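Local coordinates for protein polyprenyl synthetase (Nonlabens dokdonensis, PDB 6KD7) that probably acts as a magnesium-dependent prenyltransferase of the farnesyl/geranylgeranyl diphosphate synthase family, building geranylgeranyl diphosphate from shorter isoprenoid precursors, at residues Y33-G38 with D108-M113; E92-H95 with N101-I104; K252-L257 with K275-Q280. All coordinates share one frame; numbering follows the deposited sequence.

Overall arrangement
After helix 4-18, helix 25-35 runs into residues 33-38, which meet 108-113 on helix 100-116, so that contact 1 closes a loop of 69 mostly helical residues. Contact 2 is nested inside that loop: 92-95 runs from the last strand residue of the two-stranded hairpin into helix 94-97 and folds against 101-104 at the beginning of the same helix 100-116. The two have centres 11 Å apart and touch through Tyr33, whose ring packs on Val94. Contact 3 follows in series, joining helix 248-254 to helix 264-281. Its centre is 38 Å from that of contact 1, on the opposite side of the chain's centre, and its nearest atoms stay about 22 Å from contact 2.

Contact 1: residues Y33-G38 with D108-M113; sequences YILDLG and DAMLIM
Ile34 and Met110 meet with no flat group between them, since the one ring in these segments, that of Tyr33, points elsewhere and packs edge-to-face with Trp98. The touch is made by aliphatic ends and a thioether. Ile34 CG2 lies 3.9 Å from Met110 CE and, almost equally near, 4.0 Å from Met110 SD, so the branch methyl sits beside the S-CH3 bond rather than at its end alone. Leu35 CD2 adds a looser approach, 4.4 Å from Met110 CE. With the nearest CA atoms, those of Ile34 and Met110, 10.5 Å apart, side chains must span the gap. Met110 does most of this: the chain from CA to SD is extended (chi2 180°), and a bend at chi3 (69°) turns the terminal methyl to where both Ile34 and Leu35 reach it. On Ile34 the CG1 branch swings anti to the backbone N (chi1 -166°), which puts CG2 on the side of Met110. Asn73 and Leu77 of helix 58-82 also pack on Ile34, while helix 100-116 offers another face to a second subunit, with Leu111 against Leu111. The contact thus belongs to the buried helix packing of the all-helical prenyltransferase fold, just ahead of the Gly-Gly-Lys-Arg motif that begins at Gly38; the side chain of Ile34 is about 8 Å from the bound pyrophosphate, whose pocket includes Arg43.

Contact 2: residues E92-H95 with N101-I104; sequences ETVH and NTGI
Val94 packs on Gly103 just two residues after Glu92, whose OE2 is gripped by two donors of a third subunit, Asn261 ND2 and His258 N. The carbonyl oxygen of Glu92 probably accepts a short hydrogen bond from the Tyr33 hydroxyl as well, so the strand end that leads into the contact is held on more than one side chain. Val94 CG1 approaches Gly103 CA at 4.0 Å and Thr102 CG2 at 4.4 Å, so one methyl rests on bare backbone and on the neighbouring methyl together; it meets the CA directly because the glycine has no side chain there. No hydrogen bond links the two segments, and these carbon-to-carbon approaches are what mark the contact as apolar. It buries 106 Å² of surface. The two methyls of Val94 divide the work. CG1 lies anti to the backbone N (chi1 166°) and faces helix 100-116. Beside the N, Val94 CG2 comes within 4.1 Å of Tyr33 CD2. Thr93, the N-cap of helix 94-97, follows the two-stranded hairpin that carries Arg88, a residue of the pyrophosphate pocket. Thr93 also touches Asp80 on helix 58-82, in the Asp-Asp-x-x-Asp motif that in this family binds substrate diphosphate through magnesium. The Val94 side chain is about 12 Å from the pyrophosphate, so it does not line the site. On the other segment, Thr102 N is hydrogen-bonded to Asp99 OD1; the carboxylate stands just ahead of helix 100-116 and holds its first turn.

Contact 3: residues K252-L257 with K275-Q280; sequences KEWFAL and KVFFEQ
Trp254 and Phe277 send their side chains across the gap to meet at about a right angle. Phe277 CE2 is the atom that touches: it lies 3.9 Å from Trp254 NE1 and 4.0 Å from Trp254 CD1, at the five-membered end of the indole. Measured from the phenyl ring, NE1 sits at the edge and near the ring plane, so the indole N-H is not aimed at the pi face of Phe277; its hydrogen bond goes instead to Glu250 OE1, a turn earlier on the same helix. Both residues take nearly the same first torsion (chi1 -82° for Trp254 and -80° for Phe277), with CG anti to the carbonyl carbon, and this carries each ring out from its own helix toward the other. A second pair lies alongside. Phe255 CZ comes 4.4 Å from Phe278 CZ and reaches the edge of the Phe278 ring near its plane, a looser touch. The CB atoms of these two phenylalanines do not face the opposite segment; the length of the rings makes the approach, and Phe255 has a chi1 of -96°, past the staggered position toward the eclipsed one. Its backbone is leaving the helix here, in a type I turn from Trp254 to Leu257 in which Leu257 N bonds to Trp254 O at 3.2 Å. Phe255 also stacks on Tyr238, and Phe221 of a fourth subunit meets Trp254 edge-to-face. The four aromatics thus join the end of helix 248-254 to the last turns of helix 264-281, with helix 236-241 and Phe215 of helix 188-215 packed against Phe278.

Contact 1: residues Y33-G38 with D108-M113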
ATOM      1  N   TYR A  33     -14.256  18.175  21.819  1.00 28.82           N
ATOM      2  CA  TYR A  33     -14.098  16.719  21.935  1.00 24.98           C
ATOM      3  C   TYR A  33     -12.922  16.406  22.848  1.00 24.99           C
ATOM      4  O   TYR A  33     -13.086  15.651  23.802  1.00 25.39           O
ATOM      5  CB  TYR A  33     -13.940  16.095  20.558  1.00 25.07           C
ATOM      6  CG  TYR A  33     -13.721  14.604  20.558  1.00 26.06           C
ATOM      7  CD1 TYR A  33     -14.793  13.725  20.570  1.00 26.76           C
ATOM      8  CD2 TYR A  33     -12.450  14.076  20.485  1.00 22.59           C
ATOM      9  CE1 TYR A  33     -14.604  12.354  20.520  1.00 26.76           C
ATOM     10  CE2 TYR A  33     -12.244  12.712  20.409  1.00 27.23           C
ATOM     11  CZ  TYR A  33     -13.329  11.834  20.418  1.00 28.62           C
ATOM     12  OH  TYR A  33     -13.092  10.485  20.360  1.00 26.77           O
ATOM     13  N   ILE A  34     -11.731  16.937  22.577  1.00 26.48           N
ATOM     14  CA  ILE A  34     -10.560  16.493  23.374  1.00 25.30           C
ATOM     15  C   ILE A  34     -10.683  17.015  24.810  1.00 26.86           C
ATOM     16  O   ILE A  34     -10.186  16.324  25.735  1.00 26.82           O
ATOM     17  CB  ILE A  34      -9.217  16.852  22.718  1.00 28.18           C
ATOM     18  CG1 ILE A  34      -8.097  16.066  23.406  1.00 29.17           C
ATOM     19  CG2 ILE A  34      -8.983  18.362  22.711  1.00 28.60           C
ATOM     20  CD1 ILE A  34      -6.930  15.855  22.541  1.00 37.53           C
ATOM     21  N   LEU A  35     -11.310  18.173  25.025  1.00 27.05           N
ATOM     22  CA  LEU A  35     -11.453  18.736  26.401  1.00 29.96           C
ATOM     23  C   LEU A  35     -12.521  17.980  27.184  1.00 34.18           C
ATOM     24  O   LEU A  35     -12.552  18.164  28.368  1.00 33.86           O
ATOM     25  CB  LEU A  35     -11.792  20.221  26.326  1.00 29.37           C
ATOM     26  CG  LEU A  35     -10.658  21.088  25.781  1.00 30.44           C
ATOM     27  CD1 LEU A  35     -11.133  22.514  25.611  1.00 29.79           C
ATOM     28  CD2 LEU A  35      -9.431  21.002  26.690  1.00 29.10           C
ATOM     29  N   ASP A  36     -13.320  17.142  26.531  1.00 34.80           N
ATOM     30  CA  ASP A  36     -14.410  16.388  27.169  1.00 37.14           C
ATOM     31  C   ASP A  36     -14.023  14.925  27.389  1.00 37.69           C
ATOM     32  O   ASP A  36     -14.927  14.144  27.555  1.00 44.06           O
ATOM     33  CB  ASP A  36     -15.656  16.480  26.297  1.00 41.65           C
ATOM     34  CG  ASP A  36     -16.920  16.061  27.025  1.00 47.20           C
ATOM     35  OD1 ASP A  36     -16.951  16.146  28.255  1.00 48.16           O
ATOM     36  OD2 ASP A  36     -17.850  15.641  26.347  1.00 62.96           O
ATOM     37  N   LEU A  37     -12.756  14.557  27.424  1.00 35.00           N
ATOM     38  CA  LEU A  37     -12.387  13.136  27.609  1.00 35.85           C
ATOM     39  C   LEU A  37     -12.197  12.841  29.095  1.00 45.13           C
ATOM     40  O   LEU A  37     -11.879  11.699  29.421  1.00 36.05           O
ATOM     41  CB  LEU A  37     -11.126  12.795  26.826  1.00 34.81           C
ATOM     42  CG  LEU A  37     -11.235  12.945  25.301  1.00 37.05           C
ATOM     43  CD1 LEU A  37      -9.982  12.427  24.617  1.00 33.13           C
ATOM     44  CD2 LEU A  37     -12.450  12.245  24.729  1.00 36.69           C
ATOM     45  N   GLY A  38     -12.355  13.835  29.970  1.00 48.89           N
ATOM     46  CA  GLY A  38     -12.367  13.590  31.424  1.00 45.65           C
ATOM     47  C   GLY A  38     -11.011  13.314  32.055  1.00 40.98           C
ATOM     48  O   GLY A  38      -9.972  13.726  31.521  1.00 42.18           O
ATOM     49  N   ASP A 108      -2.849  23.469  16.474  1.00 20.86           N
ATOM     50  CA  ASP A 108      -2.273  24.820  16.277  1.00 21.34           C
ATOM     51  C   ASP A 108      -3.252  25.847  16.877  1.00 20.12           C
ATOM     52  O   ASP A 108      -2.797  26.685  17.636  1.00 21.24           O
ATOM     53  CB  ASP A 108      -2.001  25.097  14.808  1.00 20.22           C
ATOM     54  CG  ASP A 108      -0.886  24.275  14.172  1.00 19.70           C
ATOM     55  OD1 ASP A 108      -0.108  23.586  14.930  1.00 20.54           O
ATOM     56  OD2 ASP A 108      -0.797  24.340  12.874  1.00 20.04           O
ATOM     57  N   ALA A 109      -4.545  25.750  16.572  1.00 20.43           N
ATOM     58  CA  ALA A 109      -5.583  26.694  17.038  1.00 21.98           C
ATOM     59  C   ALA A 109      -5.631  26.630  18.576  1.00 23.44           C
ATOM     60  O   ALA A 109      -5.714  27.698  19.206  1.00 22.69           O
ATOM     61  CB  ALA A 109      -6.907  26.449  16.411  1.00 20.57           C
ATOM     62  N   MET A 110      -5.431  25.463  19.176  1.00 25.08           N
ATOM     63  CA  MET A 110      -5.533  25.321  20.646  1.00 22.80           C
ATOM     64  C   MET A 110      -4.335  26.016  21.280  1.00 24.16           C
ATOM     65  O   MET A 110      -4.534  26.657  22.333  1.00 22.32           O
ATOM     66  CB  MET A 110      -5.630  23.853  21.090  1.00 22.01           C
ATOM     67  CG  MET A 110      -6.990  23.245  20.731  1.00 26.03           C
ATOM     68  SD  MET A 110      -7.095  21.513  21.254  1.00 27.10           S
ATOM     69  CE  MET A 110      -7.111  21.797  23.015  1.00 27.88           C
ATOM     70  N   LEU A 111      -3.113  25.857  20.747  1.00 21.94           N
ATOM     71  CA  LEU A 111      -1.958  26.597  21.323  1.00 23.22           C
ATOM     72  C   LEU A 111      -2.243  28.117  21.361  1.00 23.33           C
ATOM     73  O   LEU A 111      -1.996  28.776  22.402  1.00 21.89           O
ATOM     74  CB  LEU A 111      -0.682  26.296  20.567  1.00 22.61           C
ATOM     75  CG  LEU A 111       0.568  27.022  21.055  1.00 22.44           C
ATOM     76  CD1 LEU A 111       0.778  26.818  22.559  1.00 25.41           C
ATOM     77  CD2 LEU A 111       1.788  26.505  20.288  1.00 22.70           C
ATOM     78  N   ILE A 112      -2.838  28.636  20.317  1.00 21.62           N
ATOM     79  CA  ILE A 112      -3.095  30.090  20.181  1.00 24.31           C
ATOM     80  C   ILE A 112      -4.207  30.468  21.176  1.00 27.76           C
ATOM     81  O   ILE A 112      -4.090  31.508  21.820  1.00 26.28           O
ATOM     82  CB  ILE A 112      -3.448  30.438  18.722  1.00 21.80           C
ATOM     83  CG1 ILE A 112      -2.294  30.144  17.748  1.00 21.46           C
ATOM     84  CG2 ILE A 112      -3.865  31.882  18.609  1.00 21.37           C
ATOM     85  CD1 ILE A 112      -2.791  30.005  16.273  1.00 22.48           C
ATOM     86  N   MET A 113      -5.248  29.650  21.301  1.00 24.51           N
ATOM     87  CA  MET A 113      -6.361  29.898  22.249  1.00 24.54           C
ATOM     88  C   MET A 113      -5.815  29.928  23.683  1.00 23.95           C
ATOM     89  O   MET A 113      -6.300  30.754  24.509  1.00 23.36           O
ATOM     90  CB  MET A 113      -7.416  28.802  22.104  1.00 24.24           C
ATOM     91  CG  MET A 113      -8.139  28.866  20.787  1.00 26.44           C
ATOM     92  SD  MET A 113      -9.095  27.339  20.485  1.00 30.70           S
ATOM     93  CE  MET A 113     -10.494  27.621  21.559  1.00 34.01           C
TER

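Contact 2: residues E92-H95 with N101-I104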
ATOM      1  N   GLU A  92     -11.784   7.434  20.454  1.00 23.36           N
ATOM      2  CA  GLU A  92     -10.928   7.643  19.263  1.00 26.81           C
ATOM      3  C   GLU A  92     -10.120   8.934  19.436  1.00 22.09           C
ATOM      4  O   GLU A  92     -10.660   9.940  19.916  1.00 25.55           O
ATOM      5  CB  GLU A  92     -11.755   7.696  17.986  1.00 28.27           C
ATOM      6  CG  GLU A  92     -12.168   6.302  17.541  1.00 33.45           C
ATOM      7  CD  GLU A  92     -12.804   6.188  16.171  1.00 34.60           C
ATOM      8  OE1 GLU A  92     -13.276   7.228  15.665  1.00 32.50           O
ATOM      9  OE2 GLU A  92     -12.788   5.033  15.617  1.00 35.45           O
ATOM     10  N   THR A  93      -8.869   8.902  19.014  1.00 23.82           N
ATOM     11  CA  THR A  93      -8.040  10.123  18.924  1.00 24.22           C
ATOM     12  C   THR A  93      -8.628  11.051  17.864  1.00 26.36           C
ATOM     13  O   THR A  93      -9.327  10.575  16.960  1.00 25.83           O
ATOM     14  CB  THR A  93      -6.600   9.718  18.695  1.00 24.94           C
ATOM     15  OG1 THR A  93      -6.611   8.875  17.546  1.00 21.91           O
ATOM     16  CG2 THR A  93      -6.047   9.032  19.925  1.00 24.59           C
ATOM     17  N   VAL A  94      -8.294  12.331  17.954  1.00 24.97           N
ATOM     18  CA  VAL A  94      -8.807  13.354  17.034  1.00 23.17           C
ATOM     19  C   VAL A  94      -8.449  12.964  15.609  1.00 22.44           C
ATOM     20  O   VAL A  94      -9.328  13.107  14.766  1.00 21.28           O
ATOM     21  CB  VAL A  94      -8.276  14.750  17.422  1.00 26.36           C
ATOM     22  CG1 VAL A  94      -8.500  15.749  16.306  1.00 25.40           C
ATOM     23  CG2 VAL A  94      -8.916  15.237  18.728  1.00 26.63           C
ATOM     24  N   HIS A  95      -7.219  12.515  15.333  1.00 22.47           N
ATOM     25  CA  HIS A  95      -6.816  12.265  13.921  1.00 24.46           C
ATOM     26  C   HIS A  95      -7.509  11.015  13.352  1.00 27.00           C
ATOM     27  O   HIS A  95      -7.535  10.877  12.125  1.00 27.76           O
ATOM     28  CB  HIS A  95      -5.315  12.192  13.805  1.00 24.14           C
ATOM     29  CG  HIS A  95      -4.694  11.158  14.648  1.00 24.92           C
ATOM     30  ND1 HIS A  95      -4.288   9.938  14.104  1.00 27.15           N
ATOM     31  CD2 HIS A  95      -4.467  11.108  15.969  1.00 22.29           C
ATOM     32  CE1 HIS A  95      -3.766   9.205  15.057  1.00 27.30           C
ATOM     33  NE2 HIS A  95      -3.848   9.915  16.224  1.00 28.71           N
ATOM     34  N   ASN A 101      -4.878  16.040   9.212  1.00 23.13           N
ATOM     35  CA  ASN A 101      -4.824  17.484   8.899  1.00 26.47           C
ATOM     36  C   ASN A 101      -5.665  18.250   9.934  1.00 28.88           C
ATOM     37  O   ASN A 101      -5.247  19.343  10.360  1.00 25.80           O
ATOM     38  CB  ASN A 101      -5.276  17.782   7.471  1.00 24.16           C
ATOM     39  CG  ASN A 101      -4.193  17.447   6.473  1.00 24.49           C
ATOM     40  OD1 ASN A 101      -3.095  17.022   6.829  1.00 24.69           O
ATOM     41  ND2 ASN A 101      -4.507  17.626   5.213  1.00 21.63           N
ATOM     42  N   THR A 102      -6.775  17.664  10.386  1.00 24.87           N
ATOM     43  CA  THR A 102      -7.620  18.230  11.448  1.00 23.81           C
ATOM     44  C   THR A 102      -6.797  18.243  12.721  1.00 22.22           C
ATOM     45  O   THR A 102      -6.816  19.217  13.443  1.00 24.00           O
ATOM     46  CB  THR A 102      -8.937  17.463  11.585  1.00 24.21           C
ATOM     47  OG1 THR A 102      -9.658  17.609  10.357  1.00 25.96           O
ATOM     48  CG2 THR A 102      -9.746  17.944  12.760  1.00 22.67           C
ATOM     49  N   GLY A 103      -6.146  17.151  13.034  1.00 21.06           N
ATOM     50  CA  GLY A 103      -5.321  17.120  14.250  1.00 21.02           C
ATOM     51  C   GLY A 103      -4.245  18.203  14.204  1.00 21.96           C
ATOM     52  O   GLY A 103      -3.965  18.804  15.249  1.00 20.75           O
ATOM     53  N   ILE A 104      -3.600  18.408  13.058  1.00 19.90           N
ATOM     54  CA  ILE A 104      -2.459  19.364  12.964  1.00 22.02           C
ATOM     55  C   ILE A 104      -3.035  20.769  13.199  1.00 19.82           C
ATOM     56  O   ILE A 104      -2.643  21.436  14.136  1.00 21.00           O
ATOM     57  CB  ILE A 104      -1.722  19.250  11.624  1.00 22.90           C
ATOM     58  CG1 ILE A 104      -0.969  17.909  11.534  1.00 23.86           C
ATOM     59  CG2 ILE A 104      -0.795  20.455  11.453  1.00 23.12           C
ATOM     60  CD1 ILE A 104      -0.399  17.644  10.151  1.00 22.10           C
TER

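Contact 3: residues K252-L257 with K275-Q280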
ATOM      1  N   LYS A 252      19.126  -6.475  26.422  1.00 35.08           N
ATOM      2  CA  LYS A 252      19.401  -5.787  25.141  1.00 38.44           C
ATOM      3  C   LYS A 252      18.898  -6.641  23.973  1.00 38.73           C
ATOM      4  O   LYS A 252      18.416  -6.046  22.997  1.00 37.53           O
ATOM      5  CB  LYS A 252      20.871  -5.428  25.035  1.00 38.80           C
ATOM      6  CG  LYS A 252      21.312  -4.423  26.083  1.00 47.23           C
ATOM      7  CD  LYS A 252      22.742  -4.004  25.950  1.00 50.45           C
ATOM      8  CE  LYS A 252      23.246  -3.339  27.207  1.00 57.77           C
ATOM      9  NZ  LYS A 252      24.547  -2.685  26.943  1.00 68.62           N
ATOM     10  N   GLU A 253      18.890  -7.966  24.108  1.00 39.01           N
ATOM     11  CA  GLU A 253      18.480  -8.848  22.988  1.00 42.01           C
ATOM     12  C   GLU A 253      16.966  -8.816  22.918  1.00 37.21           C
ATOM     13  O   GLU A 253      16.435  -8.682  21.797  1.00 34.10           O
ATOM     14  CB  GLU A 253      19.106 -10.240  23.110  1.00 50.43           C
ATOM     15  CG  GLU A 253      20.526 -10.291  22.532  1.00 53.03           C
ATOM     16  CD  GLU A 253      21.355 -11.487  22.984  1.00 63.92           C
ATOM     17  OE1 GLU A 253      22.563 -11.555  22.622  1.00 64.62           O
ATOM     18  OE2 GLU A 253      20.792 -12.353  23.707  1.00 57.19           O
ATOM     19  N   TRP A 254      16.273  -8.830  24.054  1.00 32.73           N
ATOM     20  CA  TRP A 254      14.797  -8.677  24.006  1.00 31.78           C
ATOM     21  C   TRP A 254      14.452  -7.330  23.371  1.00 29.29           C
ATOM     22  O   TRP A 254      13.501  -7.262  22.614  1.00 29.30           O
ATOM     23  CB  TRP A 254      14.211  -8.801  25.411  1.00 33.61           C
ATOM     24  CG  TRP A 254      14.024 -10.222  25.837  1.00 35.26           C
ATOM     25  CD1 TRP A 254      14.748 -10.896  26.770  1.00 35.72           C
ATOM     26  CD2 TRP A 254      13.067 -11.166  25.309  1.00 33.50           C
ATOM     27  NE1 TRP A 254      14.281 -12.179  26.891  1.00 40.83           N
ATOM     28  CE2 TRP A 254      13.262 -12.378  26.000  1.00 36.48           C
ATOM     29  CE3 TRP A 254      12.086 -11.115  24.308  1.00 35.03           C
ATOM     30  CZ2 TRP A 254      12.490 -13.511  25.753  1.00 35.68           C
ATOM     31  CZ3 TRP A 254      11.320 -12.237  24.059  1.00 37.05           C
ATOM     32  CH2 TRP A 254      11.526 -13.422  24.773  1.00 36.74           C
ATOM     33  N   PHE A 255      15.229  -6.288  23.669  1.00 29.66           N
ATOM     34  CA  PHE A 255      14.918  -4.892  23.250  1.00 31.69           C
ATOM     35  C   PHE A 255      15.328  -4.692  21.793  1.00 38.37           C
ATOM     36  O   PHE A 255      15.094  -3.602  21.273  1.00 36.38           O
ATOM     37  CB  PHE A 255      15.539  -3.870  24.210  1.00 31.61           C
ATOM     38  CG  PHE A 255      14.569  -3.404  25.274  1.00 34.06           C
ATOM     39  CD1 PHE A 255      14.002  -4.313  26.163  1.00 35.51           C
ATOM     40  CD2 PHE A 255      14.153  -2.077  25.341  1.00 37.90           C
ATOM     41  CE1 PHE A 255      13.058  -3.904  27.101  1.00 37.42           C
ATOM     42  CE2 PHE A 255      13.200  -1.670  26.269  1.00 33.80           C
ATOM     43  CZ  PHE A 255      12.648  -2.580  27.144  1.00 35.93           C
ATOM     44  N   ALA A 256      15.914  -5.718  21.162  1.00 38.48           N
ATOM     45  CA  ALA A 256      16.259  -5.706  19.717  1.00 39.86           C
ATOM     46  C   ALA A 256      15.108  -6.265  18.876  1.00 35.35           C
ATOM     47  O   ALA A 256      15.135  -6.033  17.664  1.00 36.98           O
ATOM     48  CB  ALA A 256      17.542  -6.481  19.475  1.00 42.70           C
ATOM     49  N   LEU A 257      14.142  -6.983  19.462  1.00 30.03           N
ATOM     50  CA  LEU A 257      13.002  -7.505  18.677  1.00 31.45           C
ATOM     51  C   LEU A 257      11.934  -6.427  18.540  1.00 32.64           C
ATOM     52  O   LEU A 257      11.432  -5.950  19.571  1.00 37.85           O
ATOM     53  CB  LEU A 257      12.410  -8.749  19.344  1.00 32.75           C
ATOM     54  CG  LEU A 257      13.402  -9.850  19.665  1.00 38.86           C
ATOM     55  CD1 LEU A 257      12.682 -11.008  20.282  1.00 38.57           C
ATOM     56  CD2 LEU A 257      14.173 -10.285  18.421  1.00 43.95           C
ATOM     57  N   LYS A 275       9.716  -8.248  32.350  1.00 34.83           N
ATOM     58  CA  LYS A 275       9.237  -7.907  33.728  1.00 37.57           C
ATOM     59  C   LYS A 275      10.077  -8.686  34.744  1.00 40.76           C
ATOM     60  O   LYS A 275      10.661  -8.044  35.671  1.00 40.80           O
ATOM     61  CB  LYS A 275       7.733  -8.119  33.860  1.00 37.03           C
ATOM     62  CG  LYS A 275       6.928  -6.996  33.219  1.00 38.08           C
ATOM     63  CD  LYS A 275       5.468  -7.293  33.025  1.00 41.69           C
ATOM     64  CE  LYS A 275       4.782  -7.568  34.343  1.00 50.97           C
ATOM     65  NZ  LYS A 275       3.338  -7.284  34.224  1.00 56.99           N
ATOM     66  N   VAL A 276      10.304  -9.980  34.508  1.00 40.40           N
ATOM     67  CA  VAL A 276      11.091 -10.788  35.483  1.00 38.62           C
ATOM     68  C   VAL A 276      12.518 -10.254  35.535  1.00 39.72           C
ATOM     69  O   VAL A 276      13.054 -10.154  36.663  1.00 43.75           O
ATOM     70  CB  VAL A 276      11.031 -12.294  35.168  1.00 41.06           C
ATOM     71  CG1 VAL A 276      12.002 -13.066  36.051  1.00 41.58           C
ATOM     72  CG2 VAL A 276       9.599 -12.822  35.292  1.00 37.72           C
ATOM     73  N   PHE A 277      13.126  -9.912  34.404  1.00 37.27           N
ATOM     74  CA  PHE A 277      14.500  -9.334  34.410  1.00 47.17           C
ATOM     75  C   PHE A 277      14.523  -8.002  35.171  1.00 44.80           C
ATOM     76  O   PHE A 277      15.497  -7.687  35.861  1.00 46.98           O
ATOM     77  CB  PHE A 277      15.040  -9.118  32.995  1.00 54.49           C
ATOM     78  CG  PHE A 277      15.570 -10.375  32.355  1.00 66.02           C
ATOM     79  CD1 PHE A 277      16.560 -11.118  32.981  1.00 79.23           C
ATOM     80  CD2 PHE A 277      15.060 -10.831  31.149  1.00 72.15           C
ATOM     81  CE1 PHE A 277      17.027 -12.288  32.404  1.00 76.48           C
ATOM     82  CE2 PHE A 277      15.536 -11.999  30.570  1.00 70.95           C
ATOM     83  CZ  PHE A 277      16.520 -12.717  31.195  1.00 72.24           C
ATOM     84  N   PHE A 278      13.471  -7.210  35.030  1.00 41.76           N
ATOM     85  CA  PHE A 278      13.368  -5.904  35.728  1.00 46.73           C
ATOM     86  C   PHE A 278      13.465  -6.160  37.247  1.00 43.22           C
ATOM     87  O   PHE A 278      14.304  -5.484  37.846  1.00 38.16           O
ATOM     88  CB  PHE A 278      12.103  -5.148  35.315  1.00 37.25           C
ATOM     89  CG  PHE A 278      12.136  -4.506  33.949  1.00 35.44           C
ATOM     90  CD1 PHE A 278      13.320  -4.301  33.270  1.00 37.42           C
ATOM     91  CD2 PHE A 278      10.963  -4.022  33.387  1.00 34.20           C
ATOM     92  CE1 PHE A 278      13.327  -3.675  32.034  1.00 39.02           C
ATOM     93  CE2 PHE A 278      10.968  -3.375  32.167  1.00 30.67           C
ATOM     94  CZ  PHE A 278      12.155  -3.207  31.490  1.00 33.92           C
ATOM     95  N   GLU A 279      12.692  -7.115  37.799  1.00 44.44           N
ATOM     96  CA  GLU A 279      12.722  -7.490  39.249  1.00 45.88           C
ATOM     97  C   GLU A 279      14.125  -8.004  39.564  1.00 45.91           C
ATOM     98  O   GLU A 279      14.875  -7.302  40.298  1.00 46.51           O
ATOM     99  CB  GLU A 279      11.652  -8.513  39.643  1.00 50.38           C
ATOM    100  CG  GLU A 279      10.422  -8.417  38.781  1.00 60.95           C
ATOM    101  CD  GLU A 279       9.166  -9.125  39.242  1.00 73.88           C
ATOM    102  OE1 GLU A 279       8.637  -8.725  40.284  1.00 86.74           O
ATOM    103  OE2 GLU A 279       8.683 -10.029  38.506  1.00 87.82           O
ATOM    104  N   GLN A 280      14.518  -9.120  38.952  1.00 45.18           N
ATOM    105  CA  GLN A 280      15.748  -9.841  39.352  1.00 46.61           C
ATOM    106  C   GLN A 280      16.958  -8.927  39.186  1.00 45.11           C
ATOM    107  O   GLN A 280      17.860  -9.061  39.969  1.00 54.24           O
ATOM    108  CB  GLN A 280      15.919 -11.147  38.575  1.00 54.63           C
ATOM    109  CG  GLN A 280      14.844 -12.183  38.889  1.00 60.89           C
ATOM    110  CD  GLN A 280      15.057 -13.456  38.100  1.00 67.90           C
ATOM    111  OE1 GLN A 280      15.861 -13.506  37.168  1.00 64.04           O
ATOM    112  NE2 GLN A 280      14.326 -14.498  38.466  1.00 67.80           N
TER